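Carbonic anhydrase (Unidentified, PDB 3R1W) probably catalyses the reversible hydration of carbon dioxide to bicarbonate, as a trimer of beta-helical subunits resembling gamma-class carbonic anhydrases. Local coordinates at residues Ala50-Asp55 and Thr65-Gly70; Ile96-Met101 and Ile113-Met118; Cys105-Arg110 and Ala123-Glu128. All blocks are in the same frame, centred on the assembly; numbering follows the deposited sequence.

Contact 1 of 3, residues Ala50-Asp55 and Thr65-Gly70; sequences AVIRGD and TSVQDG
Asp69 OD1 is gripped by two donors, His98 ND1 of its own chain and Arg53 NH2 of the third subunit, on the turn that brings Gly70 up against Ala50, with their CA atoms 4.4 Å apart. The setting is a left-handed parallel beta-helix of the hexapeptide-repeat kind. Strands 51-54 and 66-67 belong to different sheets of the prism, so they face each other through its interior, and side chains rather than backbone pairing join them. The contact is small, burying 182 Å² in all, and apolar.

Val67 serves both partners with its two methyls. With CG1 anti to the backbone N (chi1 179°), CG1 comes within 4.1 Å of Ala50 CB, while CG2 meets Ile52 CD1 tip to tip at 4.2 Å. Ile52 reaches that far because its chain runs extended beyond CG1 (chi2 178°). Leu73, on the neighbouring strand 72-74, touches both Ile52 and Val67 and so adds to the same core. Ala50 CB also rests 3.9 Å from Gln68 O, a carbonyl that accepts a hydrogen bond from Ser71 OG. Gly70, with its positive phi of 80°, lets the chain turn there.

Polar groups work at the margins. Within 65-70, Gln68 NE2 makes a weak 3.4 Å bond to Ser66 OG. At the far end of 50-55, Arg53 leaves the core to help build the subunit interface: its NH2 forms a salt bridge with Asp69 of the second subunit, and Trp47 of that subunit makes a cation-pi contact. Asp55 meets the guanidinium of Arg53 at its edge: OD2 receives NH1 on its syn lone pair at 2.7 Å, almost exactly in the guanidinium plane.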
loop_
_atom_site.group_PDB
_atom_site.type_symbol
_atom_site.label_atom_id
_atom_site.label_comp_id
_atom_site.label_asym_id
_atom_site.label_seq_id
_atom_site.Cartn_x
_atom_site.Cartn_y
_atom_site.Cartn_z
ATOM N N ALA B 50 7.637 3.726 3.545
ATOM C CA ALA B 50 6.648 4.098 4.559
ATOM C C ALA B 50 6.486 5.620 4.621
ATOM O O ALA B 50 7.424 6.369 4.321
ATOM C CB ALA B 50 7.034 3.556 5.928
ATOM N N VAL B 51 5.302 6.065 5.035
ATOM C CA VAL B 51 5.014 7.487 5.170
ATOM C C VAL B 51 4.539 7.783 6.581
ATOM O O VAL B 51 3.639 7.113 7.089
ATOM C CB VAL B 51 3.922 7.945 4.167
ATOM C CG1 VAL B 51 3.609 9.434 4.354
ATOM C CG2 VAL B 51 4.374 7.669 2.741
ATOM N N ILE B 52 5.159 8.774 7.220
ATOM C CA ILE B 52 4.685 9.272 8.507
ATOM C C ILE B 52 4.508 10.789 8.369
ATOM O O ILE B 52 5.482 11.550 8.393
ATOM C CB ILE B 52 5.671 8.937 9.655
ATOM C CG1 ILE B 52 6.118 7.473 9.578
ATOM C CG2 ILE B 52 5.017 9.203 11.009
ATOM C CD1 ILE B 52 7.121 7.099 10.656
ATOM N N ARG B 53 3.264 11.212 8.191
ATOM C CA ARG B 53 2.981 12.597 7.808
ATOM C C ARG B 53 2.337 13.370 8.962
ATOM O O ARG B 53 1.126 13.299 9.185
ATOM C CB ARG B 53 2.135 12.650 6.522
ATOM C CG ARG B 53 1.774 14.081 6.066
ATOM C CD ARG B 53 1.501 14.220 4.554
ATOM N NE ARG B 53 0.348 13.464 4.065
ATOM C CZ ARG B 53 -0.903 13.917 4.023
ATOM N NH1 ARG B 53 -1.191 15.134 4.478
ATOM N NH2 ARG B 53 -1.873 13.143 3.539
ATOM N N GLY B 54 3.165 14.091 9.711
ATOM C CA GLY B 54 2.686 14.857 10.853
ATOM C C GLY B 54 2.534 16.326 10.520
ATOM O O GLY B 54 3.166 17.177 11.136
ATOM N N ASP B 55 1.691 16.625 9.545
ATOM C CA ASP B 55 1.536 18.009 9.111
ATOM C C ASP B 55 0.449 18.750 9.891
ATOM O O ASP B 55 0.694 19.829 10.427
ATOM C CB ASP B 55 1.348 18.126 7.585
ATOM C CG ASP B 55 0.323 17.151 7.014
ATOM O OD1 ASP B 55 -0.411 16.474 7.778
ATOM O OD2 ASP B 55 0.260 17.080 5.763
ATOM N N THR B 65 10.304 0.609 18.165
ATOM C CA THR B 65 9.099 0.375 17.381
ATOM C C THR B 65 9.437 0.410 15.899
ATOM O O THR B 65 10.261 1.217 15.469
ATOM C CB THR B 65 8.015 1.400 17.754
ATOM O OG1 THR B 65 7.440 1.018 19.011
ATOM C CG2 THR B 65 6.921 1.467 16.694
ATOM N N SER B 66 8.852 -0.509 15.135
ATOM C CA SER B 66 9.098 -0.546 13.700
ATOM C C SER B 66 7.861 -0.088 12.951
ATOM O O SER B 66 6.732 -0.359 13.366
ATOM C CB SER B 66 9.532 -1.940 13.230
ATOM O OG SER B 66 8.518 -2.909 13.418
ATOM N N VAL B 67 8.094 0.637 11.867
ATOM C CA VAL B 67 7.047 1.056 10.950
ATOM C C VAL B 67 7.427 0.442 9.612
ATOM O O VAL B 67 8.304 0.949 8.928
ATOM C CB VAL B 67 7.004 2.588 10.820
ATOM C CG1 VAL B 67 5.911 3.016 9.834
ATOM C CG2 VAL B 67 6.778 3.225 12.193
ATOM N N GLN B 68 6.783 -0.661 9.248
ATOM C CA GLN B 68 7.269 -1.469 8.131
ATOM C C GLN B 68 6.827 -1.025 6.734
ATOM O O GLN B 68 6.006 -0.115 6.569
ATOM C CB GLN B 68 6.971 -2.952 8.373
ATOM C CG GLN B 68 7.724 -3.470 9.596
ATOM C CD GLN B 68 7.351 -4.890 9.959
ATOM O OE1 GLN B 68 6.682 -5.585 9.189
ATOM N NE2 GLN B 68 7.768 -5.326 11.142
ATOM N N ASP B 69 7.408 -1.687 5.740
ATOM C CA ASP B 69 7.391 -1.244 4.347
ATOM C C ASP B 69 5.998 -0.874 3.877
ATOM O O ASP B 69 5.070 -1.667 4.005
ATOM C CB ASP B 69 7.921 -2.368 3.446
ATOM C CG ASP B 69 9.087 -3.130 4.083
ATOM O OD1 ASP B 69 8.864 -3.809 5.112
ATOM O OD2 ASP B 69 10.215 -3.072 3.545
ATOM N N GLY B 70 5.854 0.328 3.324
ATOM C CA GLY B 70 4.603 0.689 2.691
ATOM C C GLY B 70 3.509 1.121 3.652
ATOM O O GLY B 70 2.395 1.397 3.216
#

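Contact 2 of 3, residues Ile96-Met101 and Ile113-Met118; sequences IGHQAM and IGMKSM
Gly97 and Met115 pack backbone to backbone, with CA atoms 4.0 Å apart, where two type II turns stack at one corner of the left-handed beta-helix. This is the tight part: a CB on Gly97 would collide with Met115 N and Ile113 O. Gly97 N donates to Ile113 O at 2.8 Å, Lys116 N to His98 O at 2.9 Å and Met101 N to Ser117 O at 3.0 Å, so the coils stay joined right round the bend. Inside, Ile96 and Ile113 lie side by side, CG1 against CD1 at 4.0 Å. The turn from Gly114 to Ser117 is braced by Gly114 O, which takes both Ser117 N and Ser117 OG.

The outer side is looser, and Gly114, Met115 and Lys116 are partly exposed. Met115 CG sits between its backbone N and carbonyl carbon (chi1 50°), and SD arrives at the edge of the His98 ring, whose ND1 is held by Asp69, 4.1 Å from CD2. Lys116 runs alongside Gln99 towards the trimer interface, where NZ also bonds Gln99 O of the third subunit. That ammonium meets Gln99 OE1 of its own chain at 2.8 Å from above the carbonyl plane, 49° out of it.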
loop_
_atom_site.group_PDB
_atom_site.type_symbol
_atom_site.label_atom_id
_atom_site.label_comp_id
_atom_site.label_asym_id
_atom_site.label_seq_id
_atom_site.Cartn_x
_atom_site.Cartn_y
_atom_site.Cartn_z
ATOM N N ILE B 96 4.747 -2.577 13.712
ATOM C CA ILE B 96 3.720 -2.174 12.757
ATOM C C ILE B 96 4.012 -2.862 11.426
ATOM O O ILE B 96 4.981 -2.532 10.747
ATOM C CB ILE B 96 3.662 -0.635 12.619
ATOM C CG1 ILE B 96 3.368 0.001 13.986
ATOM C CG2 ILE B 96 2.597 -0.210 11.598
ATOM C CD1 ILE B 96 3.665 1.492 14.035
ATOM N N GLY B 97 3.178 -3.841 11.080
ATOM C CA GLY B 97 3.394 -4.681 9.913
ATOM C C GLY B 97 3.335 -3.949 8.580
ATOM O O GLY B 97 2.826 -2.828 8.499
ATOM N N HIS B 98 3.854 -4.591 7.534
ATOM C CA HIS B 98 3.894 -4.002 6.190
ATOM C C HIS B 98 2.536 -3.472 5.771
ATOM O O HIS B 98 1.514 -4.099 6.032
ATOM C CB HIS B 98 4.341 -5.040 5.148
ATOM C CG HIS B 98 5.455 -5.927 5.612
ATOM N ND1 HIS B 98 6.776 -5.539 5.568
ATOM C CD2 HIS B 98 5.446 -7.182 6.123
ATOM C CE1 HIS B 98 7.534 -6.515 6.038
ATOM N NE2 HIS B 98 6.752 -7.520 6.384
ATOM N N GLN B 99 2.524 -2.325 5.098
ATOM C CA GLN B 99 1.289 -1.799 4.517
ATOM C C GLN B 99 0.200 -1.524 5.548
ATOM O O GLN B 99 -0.986 -1.535 5.222
ATOM C CB GLN B 99 0.750 -2.733 3.425
ATOM C CG GLN B 99 1.735 -2.966 2.281
ATOM C CD GLN B 99 1.182 -3.908 1.232
ATOM O OE1 GLN B 99 0.309 -4.734 1.523
ATOM N NE2 GLN B 99 1.674 -3.783 0.003
ATOM N N ALA B 100 0.600 -1.260 6.788
ATOM C CA ALA B 100 -0.371 -0.854 7.802
ATOM C C ALA B 100 -0.940 0.536 7.471
ATOM O O ALA B 100 -0.320 1.321 6.756
ATOM C CB ALA B 100 0.272 -0.860 9.181
ATOM N N MET B 101 -2.124 0.830 7.999
ATOM C CA MET B 101 -2.714 2.148 7.848
ATOM C C MET B 101 -3.173 2.598 9.217
ATOM O O MET B 101 -4.182 2.104 9.726
ATOM C CB MET B 101 -3.932 2.077 6.927
ATOM C CG MET B 101 -4.678 3.398 6.755
ATOM S SD MET B 101 -3.821 4.597 5.721
ATOM C CE MET B 101 -3.554 5.877 6.938
ATOM N N ILE B 113 0.871 -5.144 15.341
ATOM C CA ILE B 113 -0.126 -4.724 14.361
ATOM C C ILE B 113 0.152 -5.464 13.054
ATOM O O ILE B 113 1.175 -5.242 12.421
ATOM C CB ILE B 113 -0.121 -3.194 14.166
ATOM C CG1 ILE B 113 -0.604 -2.507 15.452
ATOM C CG2 ILE B 113 -1.031 -2.787 13.000
ATOM C CD1 ILE B 113 -0.034 -1.156 15.649
ATOM N N GLY B 114 -0.747 -6.372 12.675
ATOM C CA GLY B 114 -0.526 -7.218 11.511
ATOM C C GLY B 114 -0.408 -6.454 10.212
ATOM O O GLY B 114 -0.933 -5.344 10.068
ATOM N N MET B 115 0.273 -7.049 9.241
ATOM C CA MET B 115 0.402 -6.396 7.946
ATOM C C MET B 115 -0.974 -6.143 7.332
ATOM O O MET B 115 -1.889 -6.956 7.462
ATOM C CB MET B 115 1.289 -7.211 6.996
ATOM C CG MET B 115 0.916 -8.667 6.901
ATOM S SD MET B 115 2.151 -9.650 5.996
ATOM C CE MET B 115 1.338 -11.241 6.172
ATOM N N LYS B 116 -1.115 -4.987 6.696
ATOM C CA LYS B 116 -2.317 -4.657 5.952
ATOM C C LYS B 116 -3.508 -4.361 6.860
ATOM O O LYS B 116 -4.637 -4.242 6.381
ATOM C CB LYS B 116 -2.658 -5.816 5.014
ATOM C CG LYS B 116 -3.547 -5.456 3.868
ATOM C CD LYS B 116 -2.746 -4.781 2.801
ATOM C CE LYS B 116 -2.849 -5.525 1.476
ATOM N NZ LYS B 116 -2.222 -4.695 0.411
ATOM N N SER B 117 -3.273 -4.248 8.165
ATOM C CA SER B 117 -4.357 -3.878 9.063
ATOM C C SER B 117 -4.548 -2.365 9.049
ATOM O O SER B 117 -3.683 -1.621 8.576
ATOM C CB SER B 117 -4.128 -4.407 10.479
ATOM O OG SER B 117 -3.020 -3.794 11.096
ATOM N N MET B 118 -5.689 -1.920 9.558
ATOM C CA MET B 118 -6.036 -0.506 9.543
ATOM C C MET B 118 -6.622 -0.136 10.899
ATOM O O MET B 118 -7.538 -0.799 11.383
ATOM C CB MET B 118 -7.042 -0.224 8.418
ATOM C CG MET B 118 -7.543 1.207 8.392
ATOM S SD MET B 118 -8.309 1.652 6.818
ATOM C CE MET B 118 -6.904 1.758 5.749
#

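Contact 3 of 3, residues Cys105-Arg110 and Ala123-Glu128; sequences CTIGNR and AIVEDE
Arg110 lies alongside Glu128, pointing the same way, and can be followed outward atom by atom. Its CB touches Glu128 CG at 3.9 Å; CD, past CG, comes equally near OE2. There the chain bends (chi3 -60°) and brings NE onto the anti lone pair of Glu128 OE2 at 2.9 Å, a salt bridge in which guanidinium and carboxylate planes stand 76° apart. NH2 adds a weak 3.3 Å bond to the same oxygen, which Arg165 of helix 162-184 also pairs with, and donates to a water shared with Asp127 OD2 and ND2 of Asn109, whose OD1 takes Asp92 N. An alanine at Arg110 is likely to cost Glu128 OE2 one of its charged partners, with Arg165 still beside it, and to open a gap beside Phe168 and Thr169.

Behind this the backbones run parallel. Asp127 OD1 takes Asn109 N at 2.9 Å in a nearly straight bond, met from above the carboxylate plane; a CB on Gly108 would collide with the same oxygen. Val125 N donates to Thr106 O at 2.8 Å, and inside Ile107 CG1 packs on Val125 CG2 at 4.1 Å. Equivalent residues stacked in register on successive coils are typical of parallel beta-helices, here the left-handed hexapeptide-repeat kind.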
loop_
_atom_site.group_PDB
_atom_site.type_symbol
_atom_site.label_atom_id
_atom_site.label_comp_id
_atom_site.label_asym_id
_atom_site.label_seq_id
_atom_site.Cartn_x
_atom_site.Cartn_y
_atom_site.Cartn_z
ATOM N N CYS B 105 -4.914 7.337 15.889
ATOM C CA CYS B 105 -5.207 6.384 16.954
ATOM C C CYS B 105 -4.182 6.419 18.081
ATOM O O CYS B 105 -3.186 7.144 18.022
ATOM C CB CYS B 105 -5.325 4.962 16.379
ATOM S SG CYS B 105 -3.897 4.435 15.384
ATOM N N THR B 106 -4.441 5.634 19.120
ATOM C CA THR B 106 -3.504 5.500 20.213
ATOM C C THR B 106 -3.153 4.029 20.376
ATOM O O THR B 106 -4.035 3.171 20.374
ATOM C CB THR B 106 -4.099 6.051 21.522
ATOM O OG1 THR B 106 -4.337 7.454 21.370
ATOM C CG2 THR B 106 -3.136 5.856 22.677
ATOM N N ILE B 107 -1.858 3.748 20.485
ATOM C CA ILE B 107 -1.372 2.374 20.607
ATOM C C ILE B 107 -0.395 2.286 21.767
ATOM O O ILE B 107 0.537 3.090 21.863
ATOM C CB ILE B 107 -0.673 1.896 19.305
ATOM C CG1 ILE B 107 -1.674 1.855 18.147
ATOM C CG2 ILE B 107 -0.043 0.513 19.511
ATOM C CD1 ILE B 107 -1.035 1.852 16.779
ATOM N N GLY B 108 -0.602 1.311 22.652
ATOM C CA GLY B 108 0.219 1.184 23.845
ATOM C C GLY B 108 1.575 0.546 23.599
ATOM O O GLY B 108 2.149 0.692 22.519
ATOM N N ASN B 109 2.083 -0.168 24.603
ATOM C CA ASN B 109 3.377 -0.836 24.505
ATOM C C ASN B 109 3.240 -2.330 24.236
ATOM O O ASN B 109 2.281 -2.958 24.676
ATOM C CB ASN B 109 4.171 -0.652 25.802
ATOM C CG ASN B 109 4.288 0.796 26.222
ATOM O OD1 ASN B 109 4.570 1.677 25.407
ATOM N ND2 ASN B 109 4.076 1.053 27.508
ATOM N N ARG B 110 4.224 -2.894 23.537
ATOM C CA ARG B 110 4.289 -4.333 23.289
ATOM C C ARG B 110 3.036 -4.784 22.543
ATOM O O ARG B 110 2.178 -5.480 23.082
ATOM C CB ARG B 110 4.499 -5.104 24.604
ATOM C CG ARG B 110 5.824 -4.778 25.271
ATOM C CD ARG B 110 6.040 -5.584 26.555
ATOM N NE ARG B 110 4.991 -5.326 27.536
ATOM C CZ ARG B 110 4.940 -4.265 28.336
ATOM N NH1 ARG B 110 5.884 -3.333 28.284
ATOM N NH2 ARG B 110 3.934 -4.133 29.194
ATOM N N ALA B 123 -9.346 5.273 17.881
ATOM C CA ALA B 123 -9.180 3.918 18.391
ATOM C C ALA B 123 -8.087 3.885 19.463
ATOM O O ALA B 123 -7.123 4.638 19.406
ATOM C CB ALA B 123 -8.857 2.943 17.245
ATOM N N ILE B 124 -8.244 2.998 20.441
ATOM C CA ILE B 124 -7.256 2.850 21.494
ATOM C C ILE B 124 -6.862 1.388 21.609
ATOM O O ILE B 124 -7.698 0.534 21.888
ATOM C CB ILE B 124 -7.809 3.342 22.856
ATOM C CG1 ILE B 124 -8.085 4.846 22.800
ATOM C CG2 ILE B 124 -6.839 3.014 23.977
ATOM C CD1 ILE B 124 -8.828 5.387 24.011
ATOM N N VAL B 125 -5.591 1.099 21.358
ATOM C CA VAL B 125 -5.082 -0.258 21.509
ATOM C C VAL B 125 -4.242 -0.336 22.777
ATOM O O VAL B 125 -3.209 0.328 22.897
ATOM C CB VAL B 125 -4.232 -0.678 20.294
ATOM C CG1 VAL B 125 -3.803 -2.140 20.420
ATOM C CG2 VAL B 125 -5.010 -0.455 18.997
ATOM N N GLU B 126 -4.691 -1.136 23.737
ATOM C CA GLU B 126 -3.970 -1.264 24.999
ATOM C C GLU B 126 -2.670 -2.069 24.847
ATOM O O GLU B 126 -2.364 -2.578 23.763
ATOM C CB GLU B 126 -4.893 -1.858 26.073
ATOM C CG GLU B 126 -6.089 -0.961 26.356
ATOM C CD GLU B 126 -7.014 -1.493 27.438
ATOM O OE1 GLU B 126 -6.765 -2.598 27.966
ATOM O OE2 GLU B 126 -7.998 -0.796 27.757
ATOM N N ASP B 127 -1.898 -2.156 25.928
ATOM C CA ASP B 127 -0.652 -2.928 25.944
ATOM C C ASP B 127 -0.893 -4.396 25.626
ATOM O O ASP B 127 -1.931 -4.949 25.981
ATOM C CB ASP B 127 -0.005 -2.882 27.334
ATOM C CG ASP B 127 0.482 -1.506 27.729
ATOM O OD1 ASP B 127 0.401 -0.556 26.915
ATOM O OD2 ASP B 127 0.964 -1.385 28.880
ATOM N N GLU B 128 0.084 -5.030 24.987
ATOM C CA GLU B 128 0.077 -6.481 24.806
ATOM C C GLU B 128 -1.173 -6.987 24.087
ATOM O O GLU B 128 -1.862 -7.896 24.548
ATOM C CB GLU B 128 0.313 -7.181 26.162
ATOM C CG GLU B 128 1.661 -6.766 26.759
ATOM C CD GLU B 128 1.998 -7.430 28.092
ATOM O OE1 GLU B 128 1.141 -8.137 28.663
ATOM O OE2 GLU B 128 3.136 -7.228 28.568
HETATM O O HOH W 1 -6.993 7.473 20.189
HETATM O O HOH W 2 3.432 -1.021 29.622
#

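Contact 1 closes along the chain before contact 2 opens, yet the two touch: the joint between them is Asp69, with OD1 2.7 Å from His98 ND1 and O 2.8 Å from Gln99 N, both probable hydrogen bonds. This junction borders the subunit interface, where the His98 ring meets those of His74 and His103 of the third subunit, a cluster consistent with the metal site of gamma-class carbonic anhydrases. Contacts 2 and 3 interleave in sequence and share the interior of the beta-helix, Ile113 CD1 lying 3.4 Å from Ile107 CD1. Contact 3 meets no other protein chain of the assembly; its centre is about 17 Å from that of contact 1.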